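PDB 4LIZ: actin-binding protein, cofilin/tropomyosin family protein, putative from Entamoeba histolytica, which binds actin filaments and stabilises them, and may thereby help to maintain F-actin during phagocytosis and pseudopod formation. Local coordinates for residues 22-27 / 41-46; 15-20 / 62-67. One frame throughout, in Å; residues are numbered along the deposited sequence.

Contact 1: residues 22-27 / 41-46; sequences EEVEFV and DAKGKG. With NA (sodium ion), chain C.
The Phe26 ring lies against the backbone of 42-46. Gly44 N sits 3.5 Å above one face of that ring, nearer its border than its middle, with Lys43 CA over the same face. At the ring edge, CE1 of Phe26 meets Lys45 O at 3.3 Å, and CE2 meets the methyl group of Ala42. Lys43 points to the face of the sheet opposite Phe26, and its CG packs against Val24 CG1, in the loop before the strand, at 3.7 Å. Lys43 NZ forms a salt bridge with Glu15.

Glu25 and Lys45 also cross. The extended Glu25 chain brings OE1 to Gly46 N at 2.8 Å, and this oxygen uses its anti lone pair. Glu25 OE2 forms a salt bridge with Lys45 NZ, though its hydrogen bond is weak at 3.3 Å. Bends at chi3 (86°) and chi4 (64°) curl Lys45 back and let its NZ donate to Glu22 O at 2.8 Å. A water links NZ to Glu23 OE2.

Val24 O binds the sodium ion. Glu25 N and Phe26 N both donate to Gly44 O, at 2.8 and 3.2 Å. Both residues face Gly44, a classic beta bulge where strand 26-32 begins, in the antiparallel hairpin with strand 37-44 of the ADF-homology fold.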
loop_
_atom_site.group_PDB
_atom_site.type_symbol
_atom_site.label_atom_id
_atom_site.label_comp_id
_atom_site.label_asym_id
_atom_site.label_seq_id
_atom_site.Cartn_x
_atom_site.Cartn_y
_atom_site.Cartn_z
ATOM N N GLU A 22 -12.565 1.871 -13.095
ATOM C CA GLU A 22 -13.208 1.079 -12.089
ATOM C C GLU A 22 -12.693 -0.318 -11.939
ATOM O O GLU A 22 -13.005 -0.938 -10.946
ATOM C CB GLU A 22 -14.741 1.111 -12.395
ATOM C CG GLU A 22 -15.305 2.497 -12.272
ATOM C CD GLU A 22 -16.841 2.472 -12.358
ATOM O OE1 GLU A 22 -17.400 1.617 -13.051
ATOM O OE2 GLU A 22 -17.454 3.319 -11.716
ATOM N N GLU A 23 -11.858 -0.795 -12.833
ATOM C CA GLU A 23 -11.253 -2.112 -12.802
ATOM C C GLU A 23 -10.043 -2.206 -11.848
ATOM O O GLU A 23 -9.562 -3.307 -11.624
ATOM C CB GLU A 23 -10.834 -2.536 -14.212
ATOM C CG GLU A 23 -12.030 -2.553 -15.216
ATOM C CD GLU A 23 -13.160 -3.405 -14.726
ATOM O OE1 GLU A 23 -12.951 -4.615 -14.559
ATOM O OE2 GLU A 23 -14.291 -2.874 -14.458
ATOM N N VAL A 24 -9.560 -1.046 -11.422
ATOM C CA VAL A 24 -8.395 -1.082 -10.528
ATOM C C VAL A 24 -8.704 -0.201 -9.340
ATOM O O VAL A 24 -8.820 1.004 -9.410
ATOM C CB VAL A 24 -7.100 -0.599 -11.198
ATOM C CG1 VAL A 24 -5.930 -0.570 -10.232
ATOM C CG2 VAL A 24 -6.745 -1.438 -12.449
ATOM N N GLU A 25 -8.762 -0.824 -8.155
ATOM C CA GLU A 25 -9.073 -0.179 -6.869
ATOM C C GLU A 25 -7.913 -0.446 -5.862
ATOM O O GLU A 25 -7.884 0.224 -4.835
ATOM C CB GLU A 25 -10.379 -0.705 -6.332
ATOM C CG GLU A 25 -11.547 -0.338 -7.276
ATOM C CD GLU A 25 -12.808 -0.971 -6.786
ATOM O OE1 GLU A 25 -12.857 -2.083 -6.263
ATOM O OE2 GLU A 25 -13.888 -0.308 -7.041
ATOM N N PHE A 26 -7.079 -1.418 -6.070
ATOM C CA PHE A 26 -5.908 -1.695 -5.234
ATOM C C PHE A 26 -4.764 -2.199 -6.019
ATOM O O PHE A 26 -4.930 -2.790 -7.113
ATOM C CB PHE A 26 -6.289 -2.783 -4.146
ATOM C CG PHE A 26 -6.205 -4.208 -4.595
ATOM C CD1 PHE A 26 -7.280 -4.759 -5.224
ATOM C CD2 PHE A 26 -5.088 -4.961 -4.456
ATOM C CE1 PHE A 26 -7.215 -6.061 -5.704
ATOM C CE2 PHE A 26 -4.986 -6.242 -4.903
ATOM C CZ PHE A 26 -6.070 -6.764 -5.614
ATOM N N VAL A 27 -3.547 -2.056 -5.493
ATOM C CA VAL A 27 -2.363 -2.660 -5.978
ATOM C C VAL A 27 -1.453 -3.096 -4.869
ATOM O O VAL A 27 -1.442 -2.393 -3.820
ATOM C CB VAL A 27 -1.609 -1.798 -7.010
ATOM C CG1 VAL A 27 -1.235 -0.434 -6.388
ATOM C CG2 VAL A 27 -0.391 -2.445 -7.621
ATOM N N ASP A 41 2.606 -7.411 -7.633
ATOM C CA ASP A 41 2.151 -8.706 -7.151
ATOM C C ASP A 41 0.673 -8.975 -7.382
ATOM O O ASP A 41 0.296 -10.041 -7.684
ATOM C CB ASP A 41 2.457 -8.866 -5.647
ATOM C CG ASP A 41 3.927 -9.095 -5.347
ATOM O OD1 ASP A 41 4.708 -9.322 -6.237
ATOM O OD2 ASP A 41 4.245 -9.017 -4.169
ATOM N N ALA A 42 -0.151 -7.975 -7.202
ATOM C CA ALA A 42 -1.562 -8.094 -7.437
ATOM C C ALA A 42 -2.184 -6.717 -7.795
ATOM O O ALA A 42 -1.714 -5.732 -7.349
ATOM C CB ALA A 42 -2.228 -8.656 -6.208
ATOM N N LYS A 43 -3.257 -6.700 -8.574
ATOM C CA LYS A 43 -3.890 -5.509 -8.957
ATOM C C LYS A 43 -5.264 -5.829 -9.431
ATOM O O LYS A 43 -5.442 -6.849 -10.119
ATOM C CB LYS A 43 -3.089 -4.865 -10.066
ATOM C CG LYS A 43 -3.597 -3.487 -10.384
ATOM C CD LYS A 43 -2.791 -2.834 -11.522
ATOM C CE LYS A 43 -3.023 -3.452 -12.959
ATOM N NZ LYS A 43 -2.271 -2.735 -14.045
ATOM N N GLY A 44 -6.235 -5.066 -8.980
ATOM C CA GLY A 44 -7.628 -5.324 -9.381
ATOM C C GLY A 44 -8.646 -4.630 -8.609
ATOM O O GLY A 44 -8.404 -3.558 -7.994
ATOM N N LYS A 45 -9.875 -5.160 -8.622
ATOM C CA LYS A 45 -10.959 -4.651 -7.894
ATOM C C LYS A 45 -10.897 -5.142 -6.453
ATOM O O LYS A 45 -10.489 -6.297 -6.274
ATOM C CB LYS A 45 -12.312 -5.080 -8.561
ATOM C CG LYS A 45 -12.620 -4.207 -9.757
ATOM C CD LYS A 45 -14.058 -4.488 -10.231
ATOM C CE LYS A 45 -15.086 -3.635 -9.452
ATOM N NZ LYS A 45 -15.099 -2.112 -9.537
ATOM N N GLY A 46 -11.282 -4.312 -5.521
ATOM C CA GLY A 46 -11.223 -4.745 -4.132
ATOM C C GLY A 46 -10.582 -3.668 -3.289
ATOM O O GLY A 46 -10.393 -2.528 -3.677
HETATM NA NA NA C . -9.436 3.213 -10.170
HETATM O O HOH W 1 -15.920 -2.673 -12.284
HETATM O O HOH W 2 -11.532 3.529 -9.118
#

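Contact 2: residues 15-20 / 62-67. With NA (sodium ion), chain C.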
loop_
_atom_site.group_PDB
_atom_site.type_symbol
_atom_site.label_atom_id
_atom_site.label_comp_id
_atom_site.label_asym_id
_atom_site.label_seq_id
_atom_site.Cartn_x
_atom_site.Cartn_y
_atom_site.Cartn_z
ATOM N N GLU A 15 -3.929 4.293 -11.791
ATOM C CA GLU A 15 -5.118 3.486 -12.000
ATOM C C GLU A 15 -6.054 3.484 -10.780
ATOM O O GLU A 15 -7.261 3.542 -10.856
ATOM C CB GLU A 15 -4.779 2.089 -12.466
ATOM C CG GLU A 15 -4.082 2.027 -13.811
ATOM C CD GLU A 15 -3.961 0.624 -14.260
ATOM O OE1 GLU A 15 -3.018 -0.077 -13.917
ATOM O OE2 GLU A 15 -4.835 0.198 -15.041
ATOM N N VAL A 16 -5.425 3.267 -9.579
ATOM C CA VAL A 16 -6.213 3.314 -8.348
ATOM C C VAL A 16 -6.903 4.656 -8.143
ATOM O O VAL A 16 -8.089 4.650 -7.904
ATOM C CB VAL A 16 -5.301 2.924 -7.145
ATOM C CG1 VAL A 16 -6.037 3.231 -5.854
ATOM C CG2 VAL A 16 -4.787 1.516 -7.151
ATOM N N ILE A 17 -6.172 5.727 -8.313
ATOM C CA ILE A 17 -6.698 7.049 -8.151
ATOM C C ILE A 17 -7.815 7.375 -9.160
ATOM O O ILE A 17 -8.733 8.019 -8.820
ATOM C CB ILE A 17 -5.596 8.091 -8.181
ATOM C CG1 ILE A 17 -4.645 7.877 -7.018
ATOM C CG2 ILE A 17 -6.172 9.480 -8.072
ATOM C CD1 ILE A 17 -3.409 8.693 -7.123
ATOM N N ASP A 18 -7.685 6.884 -10.374
ATOM C CA ASP A 18 -8.614 7.232 -11.432
ATOM C C ASP A 18 -9.974 6.653 -11.125
ATOM O O ASP A 18 -10.187 5.516 -11.193
ATOM C CB ASP A 18 -8.059 6.634 -12.733
ATOM C CG ASP A 18 -8.842 7.007 -13.975
ATOM O OD1 ASP A 18 -9.819 7.694 -13.901
ATOM O OD2 ASP A 18 -8.388 6.546 -14.996
ATOM N N ASP A 19 -10.902 7.549 -10.852
ATOM C CA ASP A 19 -12.263 7.198 -10.547
ATOM C C ASP A 19 -12.934 6.505 -11.725
ATOM O O ASP A 19 -13.836 5.777 -11.545
ATOM C CB ASP A 19 -13.112 8.444 -10.233
ATOM C CG ASP A 19 -12.813 9.060 -8.889
ATOM O OD1 ASP A 19 -12.166 8.463 -8.060
ATOM O OD2 ASP A 19 -13.269 10.194 -8.722
ATOM N N LYS A 20 -12.509 6.855 -12.931
ATOM C CA LYS A 20 -13.031 6.287 -14.113
ATOM C C LYS A 20 -12.414 5.026 -14.541
ATOM O O LYS A 20 -12.804 4.460 -15.559
ATOM C CB LYS A 20 -12.965 7.361 -15.242
ATOM C CG LYS A 20 -13.384 8.740 -14.999
ATOM C CD LYS A 20 -14.864 8.767 -14.987
ATOM C CE LYS A 20 -15.300 10.207 -14.834
ATOM N NZ LYS A 20 -16.662 10.218 -14.330
ATOM N N PHE A 62 4.511 -3.462 -0.556
ATOM C CA PHE A 62 3.785 -2.262 -0.371
ATOM C C PHE A 62 2.394 -2.370 -0.906
ATOM O O PHE A 62 2.237 -3.167 -1.854
ATOM C CB PHE A 62 4.472 -1.054 -1.030
ATOM C CG PHE A 62 5.889 -0.802 -0.511
ATOM C CD1 PHE A 62 6.987 -1.329 -1.132
ATOM C CD2 PHE A 62 6.035 0.024 0.575
ATOM C CE1 PHE A 62 8.303 -1.158 -0.596
ATOM C CE2 PHE A 62 7.313 0.268 1.029
ATOM C CZ PHE A 62 8.375 -0.297 0.465
ATOM N N ALA A 63 1.436 -1.684 -0.448
ATOM C CA ALA A 63 0.126 -1.734 -0.975
ATOM C C ALA A 63 -0.486 -0.392 -0.979
ATOM O O ALA A 63 -0.212 0.519 -0.159
ATOM C CB ALA A 63 -0.769 -2.765 -0.260
ATOM N N TYR A 64 -1.454 -0.161 -1.870
ATOM C CA TYR A 64 -2.147 1.063 -2.038
ATOM C C TYR A 64 -3.566 0.816 -2.522
ATOM O O TYR A 64 -3.714 0.101 -3.508
ATOM C CB TYR A 64 -1.368 1.953 -3.057
ATOM C CG TYR A 64 -1.945 3.332 -3.257
ATOM C CD1 TYR A 64 -1.946 4.285 -2.277
ATOM C CD2 TYR A 64 -2.417 3.685 -4.519
ATOM C CE1 TYR A 64 -2.397 5.577 -2.496
ATOM C CE2 TYR A 64 -2.872 5.003 -4.780
ATOM C CZ TYR A 64 -2.857 5.922 -3.756
ATOM O OH TYR A 64 -3.213 7.289 -3.977
ATOM N N TYR A 65 -4.575 1.313 -1.841
ATOM C CA TYR A 65 -5.951 1.091 -2.240
ATOM C C TYR A 65 -6.861 2.280 -1.924
ATOM O O TYR A 65 -6.559 3.090 -1.118
ATOM C CB TYR A 65 -6.528 -0.217 -1.636
ATOM C CG TYR A 65 -6.780 -0.237 -0.148
ATOM C CD1 TYR A 65 -7.998 0.062 0.369
ATOM C CD2 TYR A 65 -5.775 -0.567 0.717
ATOM C CE1 TYR A 65 -8.218 0.042 1.720
ATOM C CE2 TYR A 65 -5.990 -0.614 2.071
ATOM C CZ TYR A 65 -7.215 -0.295 2.554
ATOM O OH TYR A 65 -7.470 -0.294 3.879
ATOM N N ARG A 66 -7.991 2.287 -2.612
ATOM C CA ARG A 66 -8.998 3.299 -2.434
ATOM C C ARG A 66 -10.142 2.737 -1.630
ATOM O O ARG A 66 -10.432 1.586 -1.687
ATOM C CB ARG A 66 -9.525 3.869 -3.745
ATOM C CG ARG A 66 -10.275 2.902 -4.596
ATOM C CD ARG A 66 -10.583 3.520 -5.939
ATOM N NE ARG A 66 -11.629 4.509 -5.905
ATOM C CZ ARG A 66 -11.625 5.656 -6.570
ATOM N NH1 ARG A 66 -10.601 6.020 -7.299
ATOM N NH2 ARG A 66 -12.680 6.429 -6.485
ATOM N N THR A 67 -10.734 3.614 -0.841
ATOM C CA THR A 67 -11.853 3.294 0.009
ATOM C C THR A 67 -12.764 4.529 0.147
ATOM O O THR A 67 -12.473 5.510 -0.350
ATOM C CB THR A 67 -11.401 2.694 1.363
ATOM O OG1 THR A 67 -12.514 2.140 2.050
ATOM C CG2 THR A 67 -10.780 3.702 2.211
HETATM NA NA NA C . -9.436 3.213 -10.170
HETATM O O HOH W 2 -11.532 3.529 -9.118
#
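The Arg66 side chain leaves strand 60-69 with CG between its backbone N and carbonyl carbon (chi1 66°), and a bend further along turns the guanidinium to the end of helix 10-17. Tyr64 has CG on the far side from its backbone N (chi1 -176°), which lays its ring beside Val16 and Ile17.

The guanidinium is gripped at its edge. Arg66 NH1 donates to Val16 O at 2.9 Å, in the carbonyl plane, and weakly to Ile17 O. Asp19 OD1 takes both salt-bridge bonds: from Arg66 NH2 at 2.6 Å, above the carboxylate plane, and from NH1 at 3.0 Å, on its anti lone pair. The carboxylate and guanidinium planes are 77° apart.

Val16 CG1 packs on Tyr64 CE2 at 3.8 Å. Ile17 CG1 comes in at the ring edge, 3.4 Å from Tyr64 OH, which is hydrogen-bonded to Asn111 O.

Glu15 O and Asp18 O bind the sodium ion at 2.3 and 2.6 Å. Asn21, Val24 and a water complete the site. Asp18 OD1 accepts from Lys20 N in an Asx turn. The C-terminal end of helix 10-17 and the following turn, with carbonyls bound by Arg66 and the sodium ion, pack on the sheet of an ADF-homology domain.

From the N terminus, the chain runs through helix 10-17 and the sodium-binding turn into strand 26-32. It returns along strand 37-44, and contact 1 closes this hairpin. After helix 48-54 comes strand 60-69, which meets the end of the first helix in contact 2. Contact 1 is therefore nested inside the larger loop closed by contact 2. Strand 26-32 lies between strands 37-44 and 60-69, so the two contacts tie the first helix and three neighbouring strands together. They touch directly: Val27 N lies 2.9 Å from Tyr64 O, a probable hydrogen bond between neighbouring strands. The sodium ion joins them too, since carbonyl oxygens from both contacts bind it.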